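PDB 7DMB: putative methyltransferase from Emericella variicolor, which probably transfers methyl groups from S-adenosylmethionine as a trans-acting methyltransferase in calbistrin biosynthesis, and is captured here with S-adenosyl-L-homocysteine bound. Local coordinates for residues L353-G365 with P371-A383. Numbering follows the deposited sequence.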
ATOM      1  N   LEU A 353     -17.030   1.321  -5.535  1.00 15.93           N
ATOM      2  CA  LEU A 353     -17.642   1.965  -4.383  1.00 16.27           C
ATOM      3  C   LEU A 353     -19.136   2.167  -4.614  1.00 18.02           C
ATOM      4  O   LEU A 353     -19.950   1.895  -3.725  1.00 18.11           O
ATOM      5  CB  LEU A 353     -16.931   3.293  -4.095  1.00 13.38           C
ATOM      6  CG  LEU A 353     -15.592   3.206  -3.347  1.00 13.35           C
ATOM      7  CD1 LEU A 353     -14.759   4.427  -3.599  1.00 10.58           C
ATOM      8  CD2 LEU A 353     -15.781   2.988  -1.831  1.00 13.45           C
ATOM      9  N   LYS A 354     -19.520   2.597  -5.821  1.00 20.72           N
ATOM     10  CA  LYS A 354     -20.938   2.795  -6.123  1.00 21.71           C
ATOM     11  C   LYS A 354     -21.716   1.481  -6.049  1.00 22.30           C
ATOM     12  O   LYS A 354     -22.854   1.452  -5.565  1.00 22.45           O
ATOM     13  CB  LYS A 354     -21.096   3.439  -7.502  1.00 18.61           C
ATOM     14  CG  LYS A 354     -20.667   4.895  -7.537  1.00 24.77           C
ATOM     15  CD  LYS A 354     -20.611   5.466  -8.963  1.00 20.78           C
ATOM     16  CE  LYS A 354     -20.718   6.995  -8.929  1.00 19.23           C
ATOM     17  NZ  LYS A 354     -20.139   7.649 -10.153  1.00 26.37           N
ATOM     18  N   GLN A 355     -21.107   0.382  -6.503  1.00 19.45           N
ATOM     19  CA  GLN A 355     -21.730  -0.933  -6.412  1.00 19.09           C
ATOM     20  C   GLN A 355     -21.867  -1.421  -4.980  1.00 17.55           C
ATOM     21  O   GLN A 355     -22.630  -2.359  -4.736  1.00 22.10           O
ATOM     22  CB  GLN A 355     -20.925  -1.973  -7.203  1.00 17.50           C
ATOM     23  CG  GLN A 355     -21.094  -1.886  -8.708  1.00 28.80           C
ATOM     24  CD  GLN A 355     -19.827  -2.231  -9.468  1.00 25.90           C
ATOM     25  OE1 GLN A 355     -19.255  -3.301  -9.289  1.00 30.79           O
ATOM     26  NE2 GLN A 355     -19.383  -1.317 -10.324  1.00 32.04           N
ATOM     27  N   ALA A 356     -21.140  -0.832  -4.033  1.00 21.29           N
ATOM     28  CA  ALA A 356     -21.129  -1.316  -2.657  1.00 18.71           C
ATOM     29  C   ALA A 356     -21.915  -0.439  -1.694  1.00 20.38           C
ATOM     30  O   ALA A 356     -21.863  -0.672  -0.484  1.00 23.86           O
ATOM     31  CB  ALA A 356     -19.687  -1.441  -2.157  1.00 16.54           C
ATOM     32  N   GLY A 357     -22.602   0.584  -2.187  1.00 21.25           N
ATOM     33  CA  GLY A 357     -23.349   1.474  -1.328  1.00 18.04           C
ATOM     34  C   GLY A 357     -22.621   2.711  -0.837  1.00 25.42           C
ATOM     35  O   GLY A 357     -23.079   3.327   0.134  1.00 21.20           O
ATOM     36  N   PHE A 358     -21.502   3.087  -1.454  1.00 19.40           N
ATOM     37  CA  PHE A 358     -20.897   4.389  -1.217  1.00 18.44           C
ATOM     38  C   PHE A 358     -21.308   5.340  -2.344  1.00 17.55           C
ATOM     39  O   PHE A 358     -21.766   4.907  -3.397  1.00 16.37           O
ATOM     40  CB  PHE A 358     -19.367   4.283  -1.143  1.00 20.35           C
ATOM     41  CG  PHE A 358     -18.858   3.446   0.006  1.00 13.16           C
ATOM     42  CD1 PHE A 358     -18.394   4.048   1.164  1.00 12.68           C
ATOM     43  CD2 PHE A 358     -18.807   2.064  -0.093  1.00 12.81           C
ATOM     44  CE1 PHE A 358     -17.903   3.282   2.222  1.00 13.88           C
ATOM     45  CE2 PHE A 358     -18.319   1.286   0.954  1.00 14.29           C
ATOM     46  CZ  PHE A 358     -17.865   1.892   2.109  1.00 12.73           C
ATOM     47  N   GLU A 359     -21.147   6.648  -2.106  1.00 17.78           N
ATOM     48  CA  GLU A 359     -21.398   7.673  -3.120  1.00 18.21           C
ATOM     49  C   GLU A 359     -20.252   7.751  -4.126  1.00 20.95           C
ATOM     50  O   GLU A 359     -19.812   8.847  -4.483  1.00 25.56           O
ATOM     51  CB  GLU A 359     -21.594   9.052  -2.480  1.00 16.08           C
ATOM     52  CG  GLU A 359     -22.646   9.126  -1.379  1.00 19.32           C
ATOM     53  CD  GLU A 359     -22.763  10.527  -0.759  1.00 28.44           C
ATOM     54  OE1 GLU A 359     -23.790  10.800  -0.087  1.00 27.19           O
ATOM     55  OE2 GLU A 359     -21.827  11.353  -0.939  1.00 25.36           O
ATOM     56  N   GLY A 360     -19.748   6.606  -4.576  1.00 22.87           N
ATOM     57  CA  GLY A 360     -18.521   6.690  -5.331  1.00 13.54           C
ATOM     58  C   GLY A 360     -17.425   7.333  -4.499  1.00 20.39           C
ATOM     59  O   GLY A 360     -17.477   7.407  -3.257  1.00 20.33           O
ATOM     60  N   LEU A 361     -16.413   7.818  -5.212  1.00 17.73           N
ATOM     61  CA  LEU A 361     -15.360   8.581  -4.565  1.00 18.08           C
ATOM     62  C   LEU A 361     -15.893   9.930  -4.091  1.00 14.69           C
ATOM     63  O   LEU A 361     -16.813  10.505  -4.674  1.00 17.84           O
ATOM     64  CB  LEU A 361     -14.177   8.786  -5.526  1.00 17.48           C
ATOM     65  CG  LEU A 361     -13.240   7.608  -5.806  1.00 15.83           C
ATOM     66  CD1 LEU A 361     -12.285   7.952  -6.944  1.00 13.28           C
ATOM     67  CD2 LEU A 361     -12.455   7.217  -4.549  1.00 14.62           C
ATOM     68  N   HIS A 362     -15.306  10.431  -3.006  1.00 15.04           N
ATOM     69  CA  HIS A 362     -15.590  11.767  -2.501  1.00 13.49           C
ATOM     70  C   HIS A 362     -14.453  12.720  -2.844  1.00 15.43           C
ATOM     71  O   HIS A 362     -14.669  13.751  -3.482  1.00 19.66           O
ATOM     72  CB  HIS A 362     -15.828  11.697  -0.981  1.00 18.49           C
ATOM     73  CG  HIS A 362     -16.264  12.982  -0.359  1.00 16.18           C
ATOM     74  ND1 HIS A 362     -17.585  13.383  -0.328  1.00 23.64           N
ATOM     75  CD2 HIS A 362     -15.566  13.935   0.299  1.00 15.90           C
ATOM     76  CE1 HIS A 362     -17.676  14.538   0.310  1.00 20.65           C
ATOM     77  NE2 HIS A 362     -16.464  14.898   0.694  1.00 21.16           N
ATOM     78  N   ALA A 363     -13.231  12.376  -2.446  1.00 17.10           N
ATOM     79  CA  ALA A 363     -12.041  13.155  -2.752  1.00 14.49           C
ATOM     80  C   ALA A 363     -10.888  12.198  -3.030  1.00 14.33           C
ATOM     81  O   ALA A 363     -10.867  11.068  -2.531  1.00 14.10           O
ATOM     82  CB  ALA A 363     -11.675  14.103  -1.603  1.00 15.92           C
ATOM     83  N   VAL A 364      -9.946  12.633  -3.869  1.00 15.04           N
ATOM     84  CA  VAL A 364      -8.749  11.843  -4.164  1.00 16.46           C
ATOM     85  C   VAL A 364      -7.553  12.778  -4.243  1.00 14.79           C
ATOM     86  O   VAL A 364      -7.611  13.822  -4.900  1.00 16.19           O
ATOM     87  CB  VAL A 364      -8.846  11.023  -5.466  1.00 15.10           C
ATOM     88  CG1 VAL A 364      -7.678  10.059  -5.537  1.00 13.05           C
ATOM     89  CG2 VAL A 364     -10.111  10.253  -5.527  1.00 14.46           C
ATOM     90  N   GLY A 365      -6.472  12.397  -3.573  1.00 13.08           N
ATOM     91  CA  GLY A 365      -5.190  13.049  -3.738  1.00 17.99           C
ATOM     92  C   GLY A 365      -4.090  12.031  -3.973  1.00 21.26           C
ATOM     93  O   GLY A 365      -3.986  11.033  -3.250  1.00 22.48           O
ATOM     94  N   PRO A 371       2.185  11.284 -14.177  1.00 21.89           N
ATOM     95  CA  PRO A 371       1.676   9.923 -14.021  1.00 20.21           C
ATOM     96  C   PRO A 371       2.468   9.050 -13.050  1.00 18.01           C
ATOM     97  O   PRO A 371       2.036   7.924 -12.814  1.00 19.69           O
ATOM     98  CB  PRO A 371       1.793   9.368 -15.438  1.00 18.94           C
ATOM     99  CG  PRO A 371       3.061   9.990 -15.930  1.00 20.85           C
ATOM    100  CD  PRO A 371       3.143  11.369 -15.297  1.00 17.48           C
ATOM    101  N   PHE A 372       3.592   9.528 -12.509  1.00 17.22           N
ATOM    102  CA  PHE A 372       4.489   8.660 -11.741  1.00 19.18           C
ATOM    103  C   PHE A 372       4.222   8.859 -10.251  1.00 18.83           C
ATOM    104  O   PHE A 372       4.983   9.487  -9.514  1.00 14.90           O
ATOM    105  CB  PHE A 372       5.948   8.903 -12.128  1.00 15.06           C
ATOM    106  CG  PHE A 372       6.300   8.337 -13.488  1.00 16.86           C
ATOM    107  CD1 PHE A 372       6.757   9.153 -14.506  1.00 17.77           C
ATOM    108  CD2 PHE A 372       6.134   6.983 -13.748  1.00 17.01           C
ATOM    109  CE1 PHE A 372       7.074   8.626 -15.760  1.00 20.63           C
ATOM    110  CE2 PHE A 372       6.444   6.444 -15.004  1.00 17.04           C
ATOM    111  CZ  PHE A 372       6.912   7.268 -16.006  1.00 17.72           C
ATOM    112  N   TYR A 373       3.099   8.303  -9.818  1.00 20.36           N
ATOM    113  CA  TYR A 373       2.704   8.260  -8.423  1.00 13.57           C
ATOM    114  C   TYR A 373       2.629   6.796  -8.007  1.00 16.09           C
ATOM    115  O   TYR A 373       2.660   5.890  -8.847  1.00 11.08           O
ATOM    116  CB  TYR A 373       1.365   8.984  -8.210  1.00 11.78           C
ATOM    117  CG  TYR A 373       0.158   8.218  -8.688  1.00 13.22           C
ATOM    118  CD1 TYR A 373      -0.538   7.351  -7.838  1.00 13.71           C
ATOM    119  CD2 TYR A 373      -0.289   8.342 -10.000  1.00 17.96           C
ATOM    120  CE1 TYR A 373      -1.644   6.637  -8.289  1.00 15.38           C
ATOM    121  CE2 TYR A 373      -1.395   7.632 -10.455  1.00 15.63           C
ATOM    122  CZ  TYR A 373      -2.069   6.781  -9.610  1.00 14.47           C
ATOM    123  OH  TYR A 373      -3.158   6.085 -10.105  1.00 10.50           O
ATOM    124  N   TYR A 374       2.555   6.556  -6.694  1.00 14.40           N
ATOM    125  CA  TYR A 374       2.383   5.196  -6.197  1.00 14.70           C
ATOM    126  C   TYR A 374       1.004   4.974  -5.588  1.00 14.92           C
ATOM    127  O   TYR A 374       0.234   4.158  -6.110  1.00 17.55           O
ATOM    128  CB  TYR A 374       3.516   4.844  -5.210  1.00 14.42           C
ATOM    129  CG  TYR A 374       4.693   4.198  -5.934  1.00 13.74           C
ATOM    130  CD1 TYR A 374       4.771   2.812  -6.084  1.00 12.73           C
ATOM    131  CD2 TYR A 374       5.702   4.977  -6.512  1.00 15.14           C
ATOM    132  CE1 TYR A 374       5.839   2.214  -6.757  1.00 13.77           C
ATOM    133  CE2 TYR A 374       6.769   4.384  -7.204  1.00 17.68           C
ATOM    134  CZ  TYR A 374       6.831   3.003  -7.319  1.00 13.80           C
ATOM    135  OH  TYR A 374       7.876   2.401  -7.989  1.00 16.05           O
ATOM    136  N   ASN A 375       0.646   5.726  -4.542  1.00 14.76           N
ATOM    137  CA  ASN A 375      -0.624   5.587  -3.835  1.00 13.11           C
ATOM    138  C   ASN A 375      -1.643   6.640  -4.279  1.00 12.71           C
ATOM    139  O   ASN A 375      -1.321   7.829  -4.388  1.00 12.47           O
ATOM    140  CB  ASN A 375      -0.409   5.737  -2.329  1.00 10.44           C
ATOM    141  CG  ASN A 375      -0.066   4.444  -1.642  1.00 12.45           C
ATOM    142  OD1 ASN A 375      -0.608   3.398  -1.959  1.00 13.97           O
ATOM    143  ND2 ASN A 375       0.815   4.517  -0.655  1.00 14.85           N
ATOM    144  N   ALA A 376      -2.889   6.208  -4.479  1.00 12.29           N
ATOM    145  CA  ALA A 376      -4.035   7.117  -4.472  1.00 16.96           C
ATOM    146  C   ALA A 376      -4.671   7.137  -3.074  1.00 11.31           C
ATOM    147  O   ALA A 376      -5.013   6.084  -2.527  1.00 10.03           O
ATOM    148  CB  ALA A 376      -5.070   6.710  -5.523  1.00  8.38           C
ATOM    149  N   ASN A 377      -4.817   8.337  -2.502  1.00 14.55           N
ATOM    150  CA  ASN A 377      -5.459   8.536  -1.194  1.00 12.76           C
ATOM    151  C   ASN A 377      -6.915   8.900  -1.448  1.00 12.66           C
ATOM    152  O   ASN A 377      -7.214  10.033  -1.840  1.00 12.01           O
ATOM    153  CB  ASN A 377      -4.765   9.634  -0.382  1.00 11.56           C
ATOM    154  CG  ASN A 377      -3.304   9.302  -0.054  1.00 18.65           C
ATOM    155  OD1 ASN A 377      -3.013   8.507   0.852  1.00 16.06           O
ATOM    156  ND2 ASN A 377      -2.378   9.904  -0.807  1.00 18.61           N
ATOM    157  N   MET A 378      -7.820   7.945  -1.219  1.00 12.92           N
ATOM    158  CA  MET A 378      -9.223   8.067  -1.610  1.00 12.58           C
ATOM    159  C   MET A 378     -10.123   8.166  -0.381  1.00 13.25           C
ATOM    160  O   MET A 378     -10.003   7.364   0.555  1.00 12.50           O
ATOM    161  CB  MET A 378      -9.652   6.875  -2.463  1.00  8.52           C
ATOM    162  CG  MET A 378      -8.933   6.775  -3.793  1.00 12.76           C
ATOM    163  SD  MET A 378      -9.186   5.191  -4.611  1.00 12.46           S
ATOM    164  CE  MET A 378      -7.970   4.175  -3.782  1.00  8.67           C
ATOM    165  N   LEU A 379     -11.038   9.127  -0.398  1.00 11.23           N
ATOM    166  CA  LEU A 379     -12.067   9.247   0.630  1.00 14.05           C
ATOM    167  C   LEU A 379     -13.425   8.982  -0.012  1.00 14.62           C
ATOM    168  O   LEU A 379     -13.733   9.523  -1.078  1.00 18.05           O
ATOM    169  CB  LEU A 379     -12.023  10.628   1.293  1.00 14.96           C
ATOM    170  CG  LEU A 379     -12.860  10.830   2.561  1.00 19.48           C
ATOM    171  CD1 LEU A 379     -12.474   9.848   3.675  1.00 11.62           C
ATOM    172  CD2 LEU A 379     -12.728  12.269   3.065  1.00 18.95           C
ATOM    173  N   ALA A 380     -14.208   8.109   0.597  1.00 14.44           N
ATOM    174  CA  ALA A 380     -15.518   7.756   0.074  1.00 14.61           C
ATOM    175  C   ALA A 380     -16.511   7.798   1.219  1.00 15.32           C
ATOM    176  O   ALA A 380     -16.176   7.416   2.345  1.00 13.58           O
ATOM    177  CB  ALA A 380     -15.511   6.373  -0.567  1.00 10.80           C
ATOM    178  N   ARG A 381     -17.720   8.270   0.921  1.00 14.38           N
ATOM    179  CA  ARG A 381     -18.792   8.444   1.892  1.00 18.11           C
ATOM    180  C   ARG A 381     -19.865   7.383   1.690  1.00 20.50           C
ATOM    181  O   ARG A 381     -20.168   6.985   0.561  1.00 22.23           O
ATOM    182  CB  ARG A 381     -19.432   9.835   1.767  1.00 20.39           C
ATOM    183  CG  ARG A 381     -20.322  10.227   2.921  1.00 20.34           C
ATOM    184  CD  ARG A 381     -20.824  11.666   2.805  1.00 22.79           C
ATOM    185  NE  ARG A 381     -20.695  12.326   4.105  1.00 35.18           N
ATOM    186  CZ  ARG A 381     -21.701  12.809   4.825  1.00 28.98           C
ATOM    187  NH1 ARG A 381     -22.960  12.744   4.391  1.00 31.58           N
ATOM    188  NH2 ARG A 381     -21.430  13.358   5.990  1.00 28.59           N
ATOM    189  N   VAL A 382     -20.452   6.933   2.802  1.00 19.36           N
ATOM    190  CA  VAL A 382     -21.580   6.017   2.712  1.00 20.07           C
ATOM    191  C   VAL A 382     -22.722   6.697   1.965  1.00 20.10           C
ATOM    192  O   VAL A 382     -22.986   7.893   2.152  1.00 19.79           O
ATOM    193  CB  VAL A 382     -22.020   5.571   4.118  1.00 20.00           C
ATOM    194  CG1 VAL A 382     -23.292   4.731   4.034  1.00 20.52           C
ATOM    195  CG2 VAL A 382     -20.885   4.811   4.819  1.00 13.39           C
ATOM    196  N   ALA A 383     -23.388   5.946   1.095  1.00 19.83           N
ATOM    197  CA  ALA A 383     -24.619   6.452   0.491  1.00 25.40           C
ATOM    198  C   ALA A 383     -25.797   6.115   1.406  1.00 28.11           C
ATOM    199  O   ALA A 383     -26.699   6.931   1.595  1.00 32.14           O
ATOM    200  CB  ALA A 383     -24.830   5.875  -0.917  1.00 22.09           C
TER
HETATM  201  O   HOH W   1     -18.303   9.275  -1.477  1.00 14.29           O
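L353, in the last turn of its helix, lays CD2 3.6 Å from A380 CB; the small methyl lets the branched leucine settle close to the strand. A Schellman motif ends this helix at G357, whose positive phi suits glycine, and G357 O accepts from A383 N. F358 then pairs with V382. Its CG lies beside the backbone N (chi1 -63°), which places the ring with L353 CD2 over one face and R381 O near its edge. E359 N donates to that same R381 O, while the carboxylate runs alongside the arginine without a salt bridge, OE1 staying 5.0 Å from NH1. Positive phi again favours glycine at G360, where the strand changes direction and the direct pairing lapses: a water donates to G360 O and accepts from R381 N. L361 drops CD2 to 3.5 Å from M378 CB, the flexible thioether chain fitting against the branched leucine. H362 N and A363 N both donate to L379 O, a classic beta bulge. A flat, hydrogen-bonding side chain suits H362: NE2 takes up the backbone N-H of D33 while the ring meets F307 edge-to-face. Beta-branched V364 and unbranched M378 pack as neighbours on one sheet face, V364 CG1 3.9 Å from M378 CG. At G365 the carbonyl is gripped from opposite faces by N377 N and ND2, the latter 3.1 Å away; Q311 and S184 bond the same amide. The antiparallel hairpin closes the edge of the methyltransferase sheet in the 5-7-6 strand order of class I enzymes: 375-382 lies between 306-313 and 358-366, with helices 291-301 and 346-355 packed against it.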